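Local coordinates for peptidase M16 inactive domain family protein (Pseudomonas fluorescens, PDB 3GWB), which is probably an inactive homologue of the M16 metallopeptidases, a family generally associated with metal binding and hydrolase activity, at residues D37-G45 with A191-A200; A151-L159 with K412-P420. One frame throughout, in Å; residues are numbered along the deposited sequence.

Contact 1. Residues D37-G45 with A191-A200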
# COMPACT_ATOMS: atom_id res chain seq x y z
N ASP A 37 21.06 5.14 -0.85
CA ASP A 37 20.07 4.49 -1.69
C ASP A 37 20.72 4.07 -2.99
O ASP A 37 21.40 4.86 -3.64
CB ASP A 37 18.92 5.45 -2.00
CG ASP A 37 18.05 5.72 -0.79
OD1 ASP A 37 17.03 6.42 -0.94
OD2 ASP A 37 18.39 5.25 0.31
N LEU A 38 20.51 2.80 -3.35
CA LEU A 38 21.02 2.23 -4.59
C LEU A 38 19.79 1.85 -5.40
O LEU A 38 18.90 1.15 -4.90
CB LEU A 38 21.87 0.99 -4.31
CG LEU A 38 22.31 0.13 -5.50
CD1 LEU A 38 23.14 0.95 -6.47
CD2 LEU A 38 23.11 -1.07 -5.00
N ARG A 39 19.72 2.31 -6.64
CA ARG A 39 18.58 2.00 -7.49
C ARG A 39 19.07 1.53 -8.85
O ARG A 39 19.96 2.15 -9.45
CB ARG A 39 17.71 3.26 -7.62
CG ARG A 39 16.36 3.06 -8.30
CD ARG A 39 15.60 4.39 -8.31
NE ARG A 39 14.31 4.33 -9.00
CZ ARG A 39 13.20 3.79 -8.49
NH1 ARG A 39 13.22 3.24 -7.28
NH2 ARG A 39 12.08 3.80 -9.20
N LEU A 40 18.51 0.42 -9.31
CA LEU A 40 18.87 -0.15 -10.60
C LEU A 40 17.66 -0.06 -11.50
O LEU A 40 16.57 -0.54 -11.16
CB LEU A 40 19.29 -1.62 -10.45
CG LEU A 40 20.73 -1.95 -10.04
CD1 LEU A 40 21.19 -1.09 -8.87
CD2 LEU A 40 20.81 -3.44 -9.69
N ILE A 41 17.83 0.57 -12.65
CA ILE A 41 16.75 0.72 -13.60
C ILE A 41 17.10 -0.07 -14.85
O ILE A 41 18.09 0.25 -15.51
CB ILE A 41 16.52 2.21 -13.99
CG1 ILE A 41 16.21 3.05 -12.75
CG2 ILE A 41 15.34 2.30 -14.93
CD1 ILE A 41 17.38 3.21 -11.78
N PHE A 42 16.32 -1.10 -15.16
CA PHE A 42 16.55 -1.93 -16.34
C PHE A 42 15.49 -1.63 -17.39
O PHE A 42 14.35 -1.31 -17.05
CB PHE A 42 16.42 -3.43 -16.00
CG PHE A 42 17.38 -3.92 -14.95
CD1 PHE A 42 18.54 -4.57 -15.32
CD2 PHE A 42 17.10 -3.74 -13.59
CE1 PHE A 42 19.42 -5.05 -14.36
CE2 PHE A 42 17.98 -4.22 -12.62
CZ PHE A 42 19.14 -4.87 -13.01
N ALA A 43 15.87 -1.74 -18.66
CA ALA A 43 14.91 -1.57 -19.74
C ALA A 43 14.28 -2.96 -19.83
O ALA A 43 14.48 -3.70 -20.81
CB ALA A 43 15.63 -1.23 -21.04
N ALA A 44 13.53 -3.32 -18.79
CA ALA A 44 12.88 -4.63 -18.68
C ALA A 44 11.40 -4.54 -18.27
O ALA A 44 10.93 -5.33 -17.45
CB ALA A 44 13.63 -5.49 -17.67
N GLY A 45 10.69 -3.57 -18.84
CA GLY A 45 9.27 -3.43 -18.53
C GLY A 45 8.43 -4.29 -19.46
O GLY A 45 8.97 -5.03 -20.27
N ALA A 191 17.10 -9.19 -20.46
CA ALA A 191 16.66 -7.89 -19.95
C ALA A 191 17.39 -7.37 -18.72
O ALA A 191 17.43 -6.16 -18.48
CB ALA A 191 15.15 -7.91 -19.70
N TYR A 192 17.96 -8.27 -17.93
CA TYR A 192 18.68 -7.82 -16.75
C TYR A 192 20.19 -7.79 -16.96
O TYR A 192 20.97 -7.71 -16.01
CB TYR A 192 18.30 -8.68 -15.54
CG TYR A 192 16.93 -8.32 -14.98
CD1 TYR A 192 15.76 -8.63 -15.70
CD2 TYR A 192 16.80 -7.62 -13.79
CE1 TYR A 192 14.51 -8.25 -15.23
CE2 TYR A 192 15.54 -7.24 -13.31
CZ TYR A 192 14.41 -7.55 -14.04
OH TYR A 192 13.17 -7.16 -13.58
N ALA A 193 20.60 -7.85 -18.22
CA ALA A 193 22.01 -7.81 -18.57
C ALA A 193 22.59 -6.46 -18.13
O ALA A 193 21.91 -5.43 -18.17
CB ALA A 193 22.20 -8.01 -20.08
N ALA A 194 23.84 -6.47 -17.69
CA ALA A 194 24.51 -5.26 -17.22
C ALA A 194 24.47 -4.10 -18.21
O ALA A 194 24.33 -2.94 -17.82
CB ALA A 194 25.95 -5.59 -16.86
N GLY A 195 24.59 -4.40 -19.50
CA GLY A 195 24.56 -3.34 -20.49
C GLY A 195 23.19 -2.71 -20.64
O GLY A 195 23.04 -1.67 -21.29
N ASN A 196 22.18 -3.32 -20.01
CA ASN A 196 20.80 -2.84 -20.09
C ASN A 196 20.32 -2.17 -18.80
O ASN A 196 19.11 -1.96 -18.61
CB ASN A 196 19.88 -4.02 -20.42
CG ASN A 196 18.53 -3.59 -20.96
OD1 ASN A 196 18.45 -2.79 -21.89
ND2 ASN A 196 17.45 -4.14 -20.40
N VAL A 197 21.24 -1.82 -17.92
CA VAL A 197 20.85 -1.21 -16.65
C VAL A 197 21.48 0.14 -16.35
O VAL A 197 22.56 0.48 -16.84
CB VAL A 197 21.19 -2.16 -15.47
CG1 VAL A 197 22.70 -2.12 -15.20
CG2 VAL A 197 20.39 -1.75 -14.21
N VAL A 198 20.77 0.93 -15.55
CA VAL A 198 21.25 2.23 -15.10
C VAL A 198 21.45 2.06 -13.60
O VAL A 198 20.55 1.59 -12.91
CB VAL A 198 20.21 3.35 -15.31
CG1 VAL A 198 20.69 4.63 -14.63
CG2 VAL A 198 20.01 3.59 -16.81
N ILE A 199 22.61 2.44 -13.10
CA ILE A 199 22.92 2.32 -11.67
C ILE A 199 22.95 3.70 -11.03
O ILE A 199 23.83 4.50 -11.32
CB ILE A 199 24.29 1.62 -11.47
CG1 ILE A 199 24.24 0.21 -12.05
CG2 ILE A 199 24.66 1.58 -10.00
CD1 ILE A 199 25.60 -0.44 -12.15
N ALA A 200 21.99 3.97 -10.15
CA ALA A 200 21.91 5.26 -9.48
C ALA A 200 22.21 5.09 -8.00
O ALA A 200 21.68 4.19 -7.35
CB ALA A 200 20.51 5.85 -9.67
O HOH W 1 11.31 -7.29 -15.45
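The phenyl ring of F42 is held between V197 and Y192. Over the centre of one face sits V197 CG2, 3.4 Å from the ring centroid and 10° off the normal, a CH-pi contact; over the opposite face lies Y192 CD2. The two aromatic rings meet obliquely, with planes 37° apart and F42 CZ 3.7 Å from Y192 CD2. V197 reaches the phenyl because its CG2 lies trans to the backbone N, while CG1 takes the remaining place between N and carbonyl carbon (chi1 76°). With an alanine here, V197 CG2 and the Y192 ring would probably lose the surface they share, leaving a gap between them. The flat phenyl suits a slot closed on both faces.

Beneath these side chains, strands 37-42 and 197-200 run antiparallel. R39 pairs with A200 and I41 with V198, each pair giving two backbone hydrogen bonds; V198 N to I41 O is 2.8 Å. On that face the branched I41 and V198 meet CB to CB, and the small A200 lies beside R39; L40 and I199 share the face of F42.

Past the strand, N196 ties the turn together: its ND2 gives one hydrogen to A43 O (3.0 Å), reached from above the carbonyl plane, and the other to A191 O (2.8 Å), both acceptors lying in the amide plane. OD1 takes L227 N, so the buried amide is satisfied at both ends. The amide thus links the turn at A43 to the last residue of helix 181-191, where A44 CB meets A191 CB. Y192 OH bonds N60 and gives its proton to a water that bridges to A44 O. The pairing of two central antiparallel strands, the second entered from a helix, belongs to the alpha/beta sheet of an M16 domain.

Contact 2. Residues A151-L159 with K412-P420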
# COMPACT_ATOMS: atom_id res chain seq x y z
N ALA A 151 -11.99 0.41 -17.75
CA ALA A 151 -11.98 1.52 -18.69
C ALA A 151 -10.53 1.83 -19.08
O ALA A 151 -10.24 2.13 -20.24
CB ALA A 151 -12.63 2.75 -18.06
N SER A 152 -9.64 1.75 -18.11
CA SER A 152 -8.23 2.02 -18.35
C SER A 152 -7.62 1.03 -19.35
O SER A 152 -6.96 1.44 -20.31
CB SER A 152 -7.45 1.98 -17.04
OG SER A 152 -6.09 2.30 -17.25
N LEU A 153 -7.83 -0.26 -19.12
CA LEU A 153 -7.30 -1.29 -20.01
C LEU A 153 -7.76 -1.06 -21.44
O LEU A 153 -6.97 -1.14 -22.38
CB LEU A 153 -7.73 -2.69 -19.55
CG LEU A 153 -7.21 -3.16 -18.19
CD1 LEU A 153 -7.65 -4.60 -17.96
CD2 LEU A 153 -5.68 -3.07 -18.16
N GLU A 154 -9.06 -0.78 -21.60
CA GLU A 154 -9.64 -0.53 -22.92
C GLU A 154 -9.09 0.76 -23.53
O GLU A 154 -8.81 0.82 -24.72
CB GLU A 154 -11.17 -0.44 -22.81
CG GLU A 154 -11.90 0.01 -24.08
CD GLU A 154 -11.70 -0.93 -25.25
OE1 GLU A 154 -11.51 -2.14 -25.02
OE2 GLU A 154 -11.77 -0.46 -26.41
N LEU A 155 -8.94 1.79 -22.70
CA LEU A 155 -8.42 3.07 -23.18
C LEU A 155 -7.00 2.92 -23.72
O LEU A 155 -6.66 3.48 -24.76
CB LEU A 155 -8.45 4.11 -22.06
CG LEU A 155 -7.97 5.53 -22.40
CD1 LEU A 155 -8.70 6.05 -23.62
CD2 LEU A 155 -8.19 6.45 -21.21
N MSE A 156 -6.17 2.16 -23.01
CA MSE A 156 -4.80 1.94 -23.45
C MSE A 156 -4.77 1.14 -24.76
O MSE A 156 -3.85 1.28 -25.55
CB MSE A 156 -3.98 1.24 -22.37
CG MSE A 156 -3.59 2.14 -21.19
SE MSE A 156 -2.59 3.59 -21.67
CE MSE A 156 -0.93 2.89 -21.67
N LYS A 157 -5.79 0.31 -24.98
CA LYS A 157 -5.85 -0.47 -26.22
C LYS A 157 -6.16 0.43 -27.41
O LYS A 157 -5.53 0.32 -28.47
CB LYS A 157 -6.94 -1.55 -26.12
CG LYS A 157 -6.72 -2.60 -25.04
CD LYS A 157 -7.87 -3.61 -25.02
CE LYS A 157 -7.75 -4.56 -23.84
NZ LYS A 157 -8.92 -5.47 -23.74
N ARG A 158 -7.14 1.31 -27.24
CA ARG A 158 -7.55 2.23 -28.30
C ARG A 158 -6.45 3.24 -28.62
O ARG A 158 -6.26 3.63 -29.77
CB ARG A 158 -8.82 2.98 -27.87
CG ARG A 158 -10.09 2.14 -27.91
CD ARG A 158 -11.20 2.77 -27.08
NE ARG A 158 -12.43 2.00 -27.14
CZ ARG A 158 -13.35 2.14 -28.09
NH1 ARG A 158 -13.17 3.02 -29.06
NH2 ARG A 158 -14.44 1.38 -28.08
N LEU A 159 -5.71 3.63 -27.60
CA LEU A 159 -4.63 4.61 -27.73
C LEU A 159 -3.39 4.07 -28.45
O LEU A 159 -2.83 4.75 -29.32
CB LEU A 159 -4.22 5.10 -26.34
CG LEU A 159 -4.11 6.60 -26.04
CD1 LEU A 159 -5.47 7.25 -26.21
CD2 LEU A 159 -3.61 6.80 -24.61
N LYS A 412 -8.34 15.16 -30.89
CA LYS A 412 -7.64 13.88 -30.85
C LYS A 412 -7.97 13.00 -29.64
O LYS A 412 -7.45 11.88 -29.54
CB LYS A 412 -6.13 14.10 -30.90
CG LYS A 412 -5.62 14.76 -32.17
CD LYS A 412 -4.10 14.79 -32.15
CE LYS A 412 -3.51 15.29 -33.47
NZ LYS A 412 -3.85 16.70 -33.75
N MSE A 413 -8.81 13.49 -28.75
CA MSE A 413 -9.16 12.73 -27.55
C MSE A 413 -9.90 11.43 -27.79
O MSE A 413 -10.81 11.34 -28.62
CB MSE A 413 -9.98 13.60 -26.58
CG MSE A 413 -9.14 14.52 -25.70
SE MSE A 413 -8.21 13.65 -24.40
CE MSE A 413 -8.30 14.86 -23.08
N VAL A 414 -9.46 10.41 -27.06
CA VAL A 414 -10.06 9.08 -27.10
C VAL A 414 -10.76 8.99 -25.76
O VAL A 414 -10.13 9.17 -24.71
CB VAL A 414 -8.98 7.99 -27.19
CG1 VAL A 414 -9.64 6.61 -27.16
CG2 VAL A 414 -8.17 8.16 -28.46
N ILE A 415 -12.05 8.73 -25.78
CA ILE A 415 -12.81 8.66 -24.55
C ILE A 415 -13.39 7.29 -24.26
O ILE A 415 -13.93 6.62 -25.15
CB ILE A 415 -13.93 9.70 -24.58
CG1 ILE A 415 -13.33 11.07 -24.91
CG2 ILE A 415 -14.65 9.73 -23.25
CD1 ILE A 415 -14.35 12.11 -25.25
N VAL A 416 -13.28 6.87 -23.01
CA VAL A 416 -13.81 5.59 -22.59
C VAL A 416 -14.46 5.72 -21.23
O VAL A 416 -13.84 6.16 -20.26
CB VAL A 416 -12.69 4.53 -22.50
CG1 VAL A 416 -13.27 3.20 -22.02
CG2 VAL A 416 -12.01 4.36 -23.85
N SER A 417 -15.74 5.35 -21.16
CA SER A 417 -16.48 5.41 -19.92
C SER A 417 -16.96 4.01 -19.54
O SER A 417 -17.20 3.17 -20.40
CB SER A 417 -17.69 6.34 -20.07
OG SER A 417 -18.53 5.90 -21.12
N ALA A 418 -17.08 3.77 -18.24
CA ALA A 418 -17.55 2.48 -17.75
C ALA A 418 -18.59 2.77 -16.69
O ALA A 418 -18.30 3.42 -15.68
CB ALA A 418 -16.39 1.68 -17.15
N GLY A 419 -19.81 2.31 -16.93
CA GLY A 419 -20.89 2.53 -15.99
C GLY A 419 -22.19 2.05 -16.61
O GLY A 419 -22.18 1.46 -17.68
N PRO A 420 -23.33 2.29 -15.94
CA PRO A 420 -24.63 1.87 -16.45
C PRO A 420 -25.22 2.90 -17.41
O PRO A 420 -24.86 4.08 -17.36
CB PRO A 420 -25.46 1.77 -15.19
CG PRO A 420 -24.96 2.96 -14.42
CD PRO A 420 -23.46 2.87 -14.59
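Helix 151-159 lies along strand 414-419, running nearly opposite to it: the axes of the two segments make an angle of 159° and approach to 8.0 Å. A151 is nearest A418, with CA atoms 5.7 Å apart, and L159 is nearest V414. Alternate residues V414, V416 and A418 aim at the helix, which answers with A151, E154, L155, R158 and L159, recurring at intervals of three and four and so on one side.

At one end two alanines let the backbones come close, A151 CB lying 4.0 Å from A418 CB. V416 then divides its methyls: CG1, trans to the backbone N (chi1 179°), lies against A151 O and E154 CG, while CG2 touches L155 CD1 and, at 3.7 Å, R158 CD. L155 reaches between the two valines, since its CD1 is also 3.7 Å from V414 CG1. V414 CG2 meets L159 CD1 at 3.6 Å. Beta-branched valines suit the strand, and the longer leucines span the distance from the helix.

R158 uses its aliphatic stem as a cover, CB over V414 CG1 and CD over V416. Its extended chain carries NE to E154 OE2 one turn back, a salt bridge at 2.6 Å whose hydrogen bond is weak in angle; NH1 also makes a weak bond to S239. The paired charges thus lie beside the apolar strip, where the ion pair probably helps keep the arginine stem laid across the valines.

Neighbouring strands extend the layer, L155 also touching M253 and M313. This helix-on-sheet contact probably joins the two alpha/beta domains, as in M16 proteins.

In the fold
Contact 1 and contact 2 lie on opposite sides of the chain's centre, their own centres 32 Å apart and their nearest atoms about 12 Å apart. They share no sheet: contact 1 joins the neighbouring strands 35-42 and 197-203 inside the six-stranded mixed sheet, whereas contact 2 sets helix 147-160 against strand 414-419 of the five-stranded one. Along the chain their segments alternate, 37-45, 151-159, 191-200 and 412-420. The helix of contact 2 is thus supplied by the stretch between the two strands of contact 1, yet packs on the sheet built from later residues. Contact 1 pairs the two central strands of the first sheet, and contact 2 links the halves of the chain.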